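Local coordinates for protein N-acetylglucosaminidase (Ostrinia furnacalis, PDB 3NSM) that hydrolyses chitooligosaccharides, removing one terminal beta-linked N-acetylglucosamine at a time from their non-reducing ends, with a preference for shorter chains, at residues P232-K237 with Q250-K255; E284-T289 with D317-Y322; F56-N61 with M175-N180. All blocks are in the same frame, centred on the assembly; numbering follows the deposited sequence.

Contact 1 of 3, residues P232-K237 with Q250-K255; sequences PFVTTK and QKVYTK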
loop_
_atom_site.group_PDB
_atom_site.type_symbol
_atom_site.label_atom_id
_atom_site.label_comp_id
_atom_site.label_asym_id
_atom_site.label_seq_id
_atom_site.Cartn_x
_atom_site.Cartn_y
_atom_site.Cartn_z
ATOM N N PRO A 232 -13.466 -4.051 -19.410
ATOM C CA PRO A 232 -12.736 -2.869 -19.887
ATOM C C PRO A 232 -12.052 -3.047 -21.235
ATOM O O PRO A 232 -11.583 -2.066 -21.807
ATOM C CB PRO A 232 -11.689 -2.645 -18.791
ATOM C CG PRO A 232 -11.398 -4.014 -18.290
ATOM C CD PRO A 232 -12.699 -4.787 -18.384
ATOM N N PHE A 233 -11.975 -4.281 -21.735
ATOM C CA PHE A 233 -11.290 -4.544 -23.007
ATOM C C PHE A 233 -12.076 -3.997 -24.198
ATOM O O PHE A 233 -13.229 -4.377 -24.418
ATOM C CB PHE A 233 -11.011 -6.049 -23.205
ATOM C CG PHE A 233 -10.511 -6.397 -24.594
ATOM C CD1 PHE A 233 -11.258 -7.214 -25.433
ATOM C CD2 PHE A 233 -9.301 -5.891 -25.061
ATOM C CE1 PHE A 233 -10.806 -7.535 -26.711
ATOM C CE2 PHE A 233 -8.839 -6.200 -26.343
ATOM C CZ PHE A 233 -9.585 -7.020 -27.169
ATOM N N VAL A 234 -11.444 -3.121 -24.973
ATOM C CA VAL A 234 -12.132 -2.515 -26.109
ATOM C C VAL A 234 -12.183 -3.465 -27.307
ATOM O O VAL A 234 -11.231 -3.567 -28.085
ATOM C CB VAL A 234 -11.552 -1.131 -26.494
ATOM C CG1 VAL A 234 -12.153 -0.640 -27.814
ATOM C CG2 VAL A 234 -11.829 -0.118 -25.388
ATOM N N THR A 235 -13.299 -4.172 -27.434
ATOM C CA THR A 235 -13.523 -5.002 -28.611
ATOM C C THR A 235 -14.283 -4.224 -29.682
ATOM O O THR A 235 -15.440 -3.883 -29.505
ATOM C CB THR A 235 -14.210 -6.366 -28.291
ATOM O OG1 THR A 235 -14.694 -6.953 -29.506
ATOM C CG2 THR A 235 -15.365 -6.206 -27.307
ATOM N N THR A 236 -13.606 -3.961 -30.792
ATOM C CA THR A 236 -14.172 -3.216 -31.914
ATOM C C THR A 236 -15.335 -3.941 -32.597
ATOM O O THR A 236 -16.271 -3.301 -33.095
ATOM C CB THR A 236 -13.073 -2.915 -32.945
ATOM O OG1 THR A 236 -11.956 -2.307 -32.277
ATOM C CG2 THR A 236 -13.582 -1.987 -34.035
ATOM N N LYS A 237 -15.279 -5.276 -32.603
ATOM C CA LYS A 237 -16.295 -6.100 -33.259
ATOM C C LYS A 237 -17.573 -6.271 -32.445
ATOM O O LYS A 237 -18.652 -6.460 -33.009
ATOM C CB LYS A 237 -15.709 -7.464 -33.646
ATOM C CG LYS A 237 -14.642 -7.355 -34.726
ATOM C CD LYS A 237 -14.125 -8.707 -35.192
ATOM C CE LYS A 237 -13.238 -8.501 -36.420
ATOM N NZ LYS A 237 -12.348 -9.659 -36.690
ATOM N N GLN A 250 -14.021 6.066 -19.237
ATOM C CA GLN A 250 -12.567 6.281 -19.226
ATOM C C GLN A 250 -11.809 5.046 -18.736
ATOM O O GLN A 250 -10.616 4.891 -19.013
ATOM C CB GLN A 250 -12.184 7.492 -18.367
ATOM C CG GLN A 250 -12.548 8.845 -18.974
ATOM C CD GLN A 250 -14.044 9.132 -18.944
ATOM O OE1 GLN A 250 -14.728 8.880 -17.939
ATOM N NE2 GLN A 250 -14.563 9.664 -20.051
ATOM N N LYS A 251 -12.515 4.175 -18.019
ATOM C CA LYS A 251 -11.928 2.976 -17.454
ATOM C C LYS A 251 -11.992 1.825 -18.460
ATOM O O LYS A 251 -12.679 0.821 -18.258
ATOM C CB LYS A 251 -12.606 2.643 -16.128
ATOM C CG LYS A 251 -12.262 3.654 -15.064
ATOM C CD LYS A 251 -12.807 3.280 -13.701
ATOM C CE LYS A 251 -12.154 4.151 -12.649
ATOM N NZ LYS A 251 -12.956 4.194 -11.404
ATOM N N VAL A 252 -11.268 2.006 -19.561
ATOM C CA VAL A 252 -11.217 1.034 -20.634
ATOM C C VAL A 252 -9.770 0.868 -21.087
ATOM O O VAL A 252 -8.896 1.689 -20.755
ATOM C CB VAL A 252 -12.123 1.432 -21.852
ATOM C CG1 VAL A 252 -13.614 1.491 -21.451
ATOM C CG2 VAL A 252 -11.672 2.760 -22.475
ATOM N N TYR A 253 -9.525 -0.202 -21.834
ATOM C CA TYR A 253 -8.235 -0.429 -22.458
ATOM C C TYR A 253 -8.397 -0.451 -23.979
ATOM O O TYR A 253 -8.842 -1.437 -24.564
ATOM C CB TYR A 253 -7.616 -1.721 -21.924
ATOM C CG TYR A 253 -7.419 -1.707 -20.428
ATOM C CD1 TYR A 253 -6.486 -0.855 -19.837
ATOM C CD2 TYR A 253 -8.171 -2.544 -19.599
ATOM C CE1 TYR A 253 -6.295 -0.838 -18.464
ATOM C CE2 TYR A 253 -7.992 -2.534 -18.205
ATOM C CZ TYR A 253 -7.051 -1.681 -17.656
ATOM O OH TYR A 253 -6.850 -1.662 -16.301
ATOM N N THR A 254 -8.053 0.668 -24.606
ATOM C CA THR A 254 -8.224 0.834 -26.041
ATOM C C THR A 254 -7.168 0.036 -26.786
ATOM O O THR A 254 -6.185 -0.390 -26.187
ATOM C CB THR A 254 -8.122 2.325 -26.457
ATOM O OG1 THR A 254 -6.824 2.834 -26.125
ATOM C CG2 THR A 254 -9.194 3.159 -25.755
ATOM N N LYS A 255 -7.370 -0.159 -28.089
ATOM C CA LYS A 255 -6.373 -0.830 -28.921
ATOM C C LYS A 255 -5.036 -0.110 -28.836
ATOM O O LYS A 255 -3.982 -0.751 -28.768
ATOM C CB LYS A 255 -6.837 -0.913 -30.381
ATOM C CG LYS A 255 -8.144 -1.671 -30.573
ATOM C CD LYS A 255 -8.442 -1.962 -32.046
ATOM C CE LYS A 255 -8.816 -0.686 -32.806
ATOM N NZ LYS A 255 -9.305 -0.986 -34.188
#

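Contact 2 of 3, residues E284-T289 with D317-Y322; sequences EGWQDT and DELYQY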
loop_
_atom_site.group_PDB
_atom_site.type_symbol
_atom_site.label_atom_id
_atom_site.label_comp_id
_atom_site.label_asym_id
_atom_site.label_seq_id
_atom_site.Cartn_x
_atom_site.Cartn_y
_atom_site.Cartn_z
ATOM N N GLU A 284 -21.016 -8.344 -16.524
ATOM C CA GLU A 284 -21.175 -7.020 -17.062
ATOM C C GLU A 284 -20.674 -6.995 -18.465
ATOM O O GLU A 284 -19.644 -7.516 -18.752
ATOM C CB GLU A 284 -20.426 -6.010 -16.213
ATOM C CG GLU A 284 -21.035 -5.734 -14.892
ATOM C CD GLU A 284 -22.264 -4.840 -14.976
ATOM O OE1 GLU A 284 -23.029 -4.815 -14.035
ATOM O OE2 GLU A 284 -22.425 -4.184 -15.983
ATOM N N GLY A 285 -21.458 -6.370 -19.334
ATOM C CA GLY A 285 -21.153 -6.243 -20.754
ATOM C C GLY A 285 -22.083 -7.070 -21.622
ATOM O O GLY A 285 -22.371 -6.692 -22.757
ATOM N N TRP A 286 -22.543 -8.196 -21.079
ATOM C CA TRP A 286 -23.369 -9.159 -21.818
ATOM C C TRP A 286 -24.884 -8.897 -21.743
ATOM O O TRP A 286 -25.672 -9.658 -22.304
ATOM C CB TRP A 286 -23.051 -10.587 -21.355
ATOM C CG TRP A 286 -21.644 -10.988 -21.647
ATOM C CD1 TRP A 286 -20.563 -10.827 -20.834
ATOM C CD2 TRP A 286 -21.157 -11.600 -22.848
ATOM N NE1 TRP A 286 -19.424 -11.305 -21.450
ATOM C CE2 TRP A 286 -19.762 -11.788 -22.686
ATOM C CE3 TRP A 286 -21.763 -12.014 -24.044
ATOM C CZ2 TRP A 286 -18.962 -12.366 -23.675
ATOM C CZ3 TRP A 286 -20.965 -12.603 -25.026
ATOM C CH2 TRP A 286 -19.579 -12.767 -24.833
ATOM N N GLN A 287 -25.283 -7.826 -21.064
ATOM C CA GLN A 287 -26.696 -7.413 -21.017
ATOM C C GLN A 287 -27.282 -7.285 -22.420
ATOM O O GLN A 287 -26.608 -6.814 -23.343
ATOM C CB GLN A 287 -26.859 -6.079 -20.278
ATOM C CG GLN A 287 -26.539 -6.137 -18.786
ATOM C CD GLN A 287 -25.132 -5.656 -18.435
ATOM O OE1 GLN A 287 -24.898 -5.171 -17.330
ATOM N NE2 GLN A 287 -24.198 -5.782 -19.370
ATOM N N ASP A 288 -28.524 -7.736 -22.577
ATOM C CA ASP A 288 -29.272 -7.615 -23.839
ATOM C C ASP A 288 -28.852 -8.592 -24.947
ATOM O O ASP A 288 -29.366 -8.505 -26.069
ATOM C CB ASP A 288 -29.237 -6.168 -24.379
ATOM C CG ASP A 288 -29.934 -5.163 -23.454
ATOM O OD1 ASP A 288 -30.778 -5.572 -22.614
ATOM O OD2 ASP A 288 -29.634 -3.951 -23.584
ATOM N N THR A 289 -27.929 -9.508 -24.649
ATOM C CA THR A 289 -27.493 -10.490 -25.646
ATOM C C THR A 289 -28.212 -11.820 -25.473
ATOM O O THR A 289 -28.316 -12.598 -26.422
ATOM C CB THR A 289 -25.981 -10.775 -25.584
ATOM O OG1 THR A 289 -25.664 -11.424 -24.346
ATOM C CG2 THR A 289 -25.163 -9.497 -25.737
ATOM N N ASP A 317 -25.628 -20.804 -30.135
ATOM C CA ASP A 317 -24.577 -20.878 -31.141
ATOM C C ASP A 317 -24.012 -19.498 -31.483
ATOM O O ASP A 317 -22.882 -19.391 -31.958
ATOM C CB ASP A 317 -25.070 -21.601 -32.398
ATOM C CG ASP A 317 -23.925 -22.140 -33.253
ATOM O OD1 ASP A 317 -23.138 -22.995 -32.757
ATOM O OD2 ASP A 317 -23.820 -21.710 -34.429
ATOM N N GLU A 318 -24.797 -18.450 -31.231
ATOM C CA GLU A 318 -24.331 -17.070 -31.414
ATOM C C GLU A 318 -23.164 -16.739 -30.477
ATOM O O GLU A 318 -22.269 -15.978 -30.844
ATOM C CB GLU A 318 -25.473 -16.066 -31.208
ATOM C CG GLU A 318 -25.145 -14.655 -31.703
ATOM C CD GLU A 318 -26.210 -13.620 -31.349
ATOM O OE1 GLU A 318 -26.148 -12.507 -31.919
ATOM O OE2 GLU A 318 -27.096 -13.911 -30.504
ATOM N N LEU A 319 -23.183 -17.322 -29.279
ATOM C CA LEU A 319 -22.090 -17.198 -28.301
ATOM C C LEU A 319 -20.707 -17.315 -28.945
ATOM O O LEU A 319 -19.818 -16.503 -28.681
ATOM C CB LEU A 319 -22.223 -18.273 -27.219
ATOM C CG LEU A 319 -21.694 -18.123 -25.784
ATOM C CD1 LEU A 319 -20.859 -19.335 -25.453
ATOM C CD2 LEU A 319 -20.896 -16.844 -25.524
ATOM N N TYR A 320 -20.540 -18.318 -29.800
ATOM C CA TYR A 320 -19.238 -18.636 -30.373
ATOM C C TYR A 320 -18.847 -17.658 -31.479
ATOM O O TYR A 320 -17.673 -17.530 -31.812
ATOM C CB TYR A 320 -19.181 -20.122 -30.793
ATOM C CG TYR A 320 -19.627 -21.027 -29.649
ATOM C CD1 TYR A 320 -18.751 -21.355 -28.608
ATOM C CD2 TYR A 320 -20.937 -21.504 -29.575
ATOM C CE1 TYR A 320 -19.165 -22.151 -27.537
ATOM C CE2 TYR A 320 -21.361 -22.300 -28.500
ATOM C CZ TYR A 320 -20.466 -22.625 -27.496
ATOM O OH TYR A 320 -20.869 -23.409 -26.440
ATOM N N GLN A 321 -19.834 -16.945 -32.021
ATOM C CA GLN A 321 -19.567 -15.820 -32.926
ATOM C C GLN A 321 -19.024 -14.631 -32.128
ATOM O O GLN A 321 -18.115 -13.941 -32.583
ATOM C CB GLN A 321 -20.822 -15.411 -33.707
ATOM C CG GLN A 321 -21.322 -16.446 -34.730
ATOM C CD GLN A 321 -22.850 -16.431 -34.902
ATOM O OE1 GLN A 321 -23.482 -15.371 -34.948
ATOM N NE2 GLN A 321 -23.442 -17.617 -34.993
ATOM N N TYR A 322 -19.582 -14.406 -30.937
ATOM C CA TYR A 322 -19.070 -13.382 -30.019
ATOM C C TYR A 322 -17.635 -13.677 -29.581
ATOM O O TYR A 322 -16.753 -12.818 -29.693
ATOM C CB TYR A 322 -19.956 -13.267 -28.782
ATOM C CG TYR A 322 -21.045 -12.224 -28.864
ATOM C CD1 TYR A 322 -20.933 -11.019 -28.166
ATOM C CD2 TYR A 322 -22.200 -12.447 -29.614
ATOM C CE1 TYR A 322 -21.945 -10.060 -28.210
ATOM C CE2 TYR A 322 -23.216 -11.494 -29.671
ATOM C CZ TYR A 322 -23.077 -10.305 -28.967
ATOM O OH TYR A 322 -24.072 -9.368 -29.017
#

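Contact 3 of 3, residues F56-N61 with M175-N180; sequences FLSKIN and MVRDVN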
loop_
_atom_site.group_PDB
_atom_site.type_symbol
_atom_site.label_atom_id
_atom_site.label_comp_id
_atom_site.label_asym_id
_atom_site.label_seq_id
_atom_site.Cartn_x
_atom_site.Cartn_y
_atom_site.Cartn_z
ATOM N N PHE A 56 37.297 -5.520 -5.723
ATOM C CA PHE A 56 37.516 -4.108 -5.732
ATOM C C PHE A 56 36.461 -3.314 -6.488
ATOM O O PHE A 56 35.711 -3.859 -7.228
ATOM C CB PHE A 56 38.856 -3.820 -6.367
ATOM C CG PHE A 56 40.017 -4.424 -5.652
ATOM C CD1 PHE A 56 40.461 -3.894 -4.476
ATOM C CD2 PHE A 56 40.685 -5.491 -6.169
ATOM C CE1 PHE A 56 41.510 -4.425 -3.838
ATOM C CE2 PHE A 56 41.751 -6.004 -5.521
ATOM C CZ PHE A 56 42.155 -5.483 -4.357
ATOM N N LEU A 57 36.437 -2.015 -6.290
ATOM C CA LEU A 57 35.535 -1.118 -6.991
ATOM C C LEU A 57 36.345 -0.056 -7.706
ATOM O O LEU A 57 37.474 0.231 -7.309
ATOM C CB LEU A 57 34.589 -0.430 -6.000
ATOM C CG LEU A 57 33.567 -1.269 -5.237
ATOM C CD1 LEU A 57 33.056 -0.494 -4.046
ATOM C CD2 LEU A 57 32.411 -1.705 -6.133
ATOM N N SER A 58 35.764 0.542 -8.742
ATOM C CA SER A 58 36.427 1.622 -9.467
ATOM C C SER A 58 35.504 2.817 -9.598
ATOM O O SER A 58 34.304 2.655 -9.806
ATOM C CB SER A 58 36.873 1.151 -10.854
ATOM O OG SER A 58 37.609 -0.057 -10.764
ATOM N N LYS A 59 36.067 4.014 -9.475
ATOM C CA LYS A 59 35.292 5.233 -9.601
ATOM C C LYS A 59 34.973 5.503 -11.067
ATOM O O LYS A 59 35.845 5.408 -11.940
ATOM C CB LYS A 59 36.022 6.415 -8.965
ATOM C CG LYS A 59 35.210 7.702 -8.948
ATOM C CD LYS A 59 35.944 8.836 -8.252
ATOM C CE LYS A 59 37.119 9.343 -9.071
ATOM N NZ LYS A 59 37.627 10.640 -8.547
ATOM N N ILE A 60 33.714 5.846 -11.321
ATOM C CA ILE A 60 33.172 5.936 -12.666
ATOM C C ILE A 60 32.609 7.324 -12.910
ATOM O O ILE A 60 31.955 7.890 -12.033
ATOM C CB ILE A 60 32.041 4.883 -12.851
ATOM C CG1 ILE A 60 32.594 3.456 -12.756
ATOM C CG2 ILE A 60 31.232 5.117 -14.129
ATOM C CD1 ILE A 60 33.853 3.188 -13.570
ATOM N N ASN A 61 32.869 7.867 -14.099
ATOM C CA ASN A 61 32.224 9.096 -14.556
ATOM C C ASN A 61 30.870 8.766 -15.190
ATOM O O ASN A 61 30.800 8.126 -16.244
ATOM C CB ASN A 61 33.120 9.849 -15.546
ATOM C CG ASN A 61 32.686 11.300 -15.768
ATOM O OD1 ASN A 61 33.514 12.153 -16.081
ATOM N ND2 ASN A 61 31.399 11.582 -15.621
ATOM N N MET A 175 31.813 1.135 -9.346
ATOM C CA MET A 175 31.452 -0.030 -10.134
ATOM C C MET A 175 32.414 -1.162 -9.818
ATOM O O MET A 175 33.606 -0.928 -9.645
ATOM C CB MET A 175 31.532 0.306 -11.621
ATOM C CG MET A 175 30.866 -0.717 -12.525
ATOM S SD MET A 175 31.554 -0.738 -14.190
ATOM C CE MET A 175 31.335 0.943 -14.700
ATOM N N VAL A 176 31.891 -2.379 -9.751
ATOM C CA VAL A 176 32.706 -3.570 -9.520
ATOM C C VAL A 176 33.743 -3.737 -10.639
ATOM O O VAL A 176 33.402 -3.688 -11.825
ATOM C CB VAL A 176 31.834 -4.824 -9.412
ATOM C CG1 VAL A 176 32.661 -6.002 -8.954
ATOM C CG2 VAL A 176 30.690 -4.581 -8.448
ATOM N N ARG A 177 35.003 -3.930 -10.249
ATOM C CA ARG A 177 36.135 -3.822 -11.178
ATOM C C ARG A 177 36.327 -5.054 -12.049
ATOM O O ARG A 177 36.539 -4.937 -13.253
ATOM C CB ARG A 177 37.436 -3.501 -10.429
ATOM C CG ARG A 177 38.552 -2.961 -11.331
ATOM C CD ARG A 177 39.835 -2.694 -10.559
ATOM N NE ARG A 177 40.522 -3.935 -10.207
ATOM C CZ ARG A 177 41.591 -4.010 -9.415
ATOM N NH1 ARG A 177 42.109 -2.911 -8.873
ATOM N NH2 ARG A 177 42.145 -5.191 -9.159
ATOM N N ASP A 178 36.259 -6.227 -11.437
ATOM C CA ASP A 178 36.540 -7.467 -12.138
ATOM C C ASP A 178 35.376 -8.422 -11.974
ATOM O O ASP A 178 35.205 -9.025 -10.915
ATOM C CB ASP A 178 37.837 -8.093 -11.610
ATOM C CG ASP A 178 38.999 -7.111 -11.609
ATOM O OD1 ASP A 178 39.342 -6.593 -12.699
ATOM O OD2 ASP A 178 39.563 -6.850 -10.521
ATOM N N VAL A 179 34.572 -8.548 -13.028
ATOM C CA VAL A 179 33.367 -9.377 -12.989
ATOM C C VAL A 179 33.403 -10.484 -14.037
ATOM O O VAL A 179 33.734 -10.240 -15.198
ATOM C CB VAL A 179 32.075 -8.528 -13.197
ATOM C CG1 VAL A 179 30.833 -9.398 -13.113
ATOM C CG2 VAL A 179 31.990 -7.410 -12.179
ATOM N N ASN A 180 33.068 -11.698 -13.610
ATOM C CA ASN A 180 32.764 -12.775 -14.538
ATOM C C ASN A 180 31.456 -13.482 -14.184
ATOM O O ASN A 180 31.409 -14.299 -13.256
ATOM C CB ASN A 180 33.909 -13.784 -14.632
ATOM C CG ASN A 180 33.660 -14.835 -15.698
ATOM O OD1 ASN A 180 33.504 -14.512 -16.881
ATOM N ND2 ASN A 180 33.606 -16.101 -15.285
HETATM O O HOH W 1 36.059 -6.385 -8.687
#

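Contact 1 of 3, residues P232-K237 with Q250-K255
P232 runs alongside Y253, both side chains heading in one direction, and its CB and CG meet the tyrosine ring obliquely: P232 CB is 3.6 Å from Y253 CD2, and P232 CG is 3.7 Å from Y253 CE2. Y253 owes this position to a CG set anti to its carbonyl carbon (chi1 -59°); its ring also stacks on Y200 and meets W223 edge-to-face, while its hydroxyl bonds to the carbonyl of Y201. Two backbone hydrogen bonds set the register. Y253 N reaches P232 O at 2.8 Å and nearly straight (167°), and V234 N reaches Y253 O at 3.1 Å. Both donors are tilted by 33-34° from the carbonyl planes. They make F233 and Y253 a single beta bridge between two loops of the catalytic TIM barrel, bracketing helix 240-245 after barrel strand 220-224. V234 points toward the second loop, and its CG2 packs 3.9 Å from V252 CB and also lies against the Y253 carbonyl. Farther out, T236 and K255 meet nearly perpendicular, T236 OG1 standing 3.5 Å from K255 NZ. The K251 chain departs from the contact, and its NZ forms a salt bridge with E561 of the second subunit.

Contact 2 of 3, residues E284-T289 with D317-Y322
W286 makes the first approach to helix 318-333, through the far corner of its indole. Of the residues before it, E284 is tied to the second subunit, where K16 and W562 hold its carboxylate, and G285 has backbone angles (phi 110°) at which a CB would collide with the carbonyl oxygen of the residue before. W286 then sets CG anti to its carbonyl carbon (chi1 -63°), and the six-membered ring extends toward the helix. Its CZ3 lies 3.5 Å from Y322 CD1, and CH2 lies 4.0 Å from Y322 CB. The side chains run antiparallel past one another, planes at 40° and centroids of the W286 six-membered ring and the Y322 ring 5.4 Å apart, an oblique aromatic pair. The same CZ3 also meets L319 CD2 at a looser 4.3 Å. From W286 to T289 the chain makes a type II beta turn, with Q287 and D288 at its corners; D288 forms a salt bridge with K18 of the second subunit. T289 closes the turn, since W286 O accepts from both T289 N and T289 OG1, the latter at 2.7 Å. With OG1 between the backbone N and carbonyl carbon, bonded to W286 O and L291 N, CG2 is left facing Y322: T289 CG2 sits 3.5 Å from Y322 OH and 3.9 Å from Y322 CZ. The contact thus fastens the loop after barrel strand 271-278 onto the start of helix 318-333. L241 of helix 240-245 touches both W286 and Y322, L312 of strand 311-312 packs on W286 and L319, and F381 of helix 373-393 lies against L319.

Contact 3 of 3, residues F56-N61 with M175-N180
R177 runs its side chain past S58 before spreading its guanidinium beside F56. CB lies 3.5 Å from S58 OG; CG, set anti to the backbone N (chi1 -163°), comes closer to that hydroxyl oxygen, at 3.1 Å, and CD draws off again. A bend at chi3 (74°) then turns the chain. NE donates to D178 OD2 at 3.1 Å in a salt bridge, and NH2 adds a weak second bond to the same oxygen. F56 CD2 stands over one face of the guanidinium, 3.3 Å from R177 NH2, with ring and guanidinium planes 34° apart. A leucine in place of R177 would probably leave D178 without its charged mate and F56 without the guanidinium it packs against. The backbones here form an antiparallel pairing in the mixed sheet of the N-terminal domain: S58 and M175 are a hydrogen-bonded pair, with S58 N to M175 O at 2.8 Å, and L57 and V176 the adjacent non-hydrogen-bonded pair. R177 N continues it to F56 O, a carbonyl that also receives a bond from the water held by D178 N. Along the strand, I60 CG1 presses tightly on M175 CE, 3.4 Å away, where V107 of strand 105-113 touches both residues.

How the contacts relate
From the N terminus, contact 3 comes first: it joins strand 57-69 to strand 172-183, closing a loop of 113 residues that contains much of the N-terminal mixed sheet. The chain then enters the TIM barrel. Contact 1 closes a short loop of 12 residues round helix 240-245, and contact 2 closes a helix-free loop of 27 residues between its segments, joining the region after strand 271-278 to helix 318-333. The three are in series, with no nesting or crossing. Contacts 1 and 2 are neighbours, their centres 16 Å apart, with helix 240-245 touching both; contact 3 lies on the opposite side of the chain's centre, its centre 48 Å from that of contact 1.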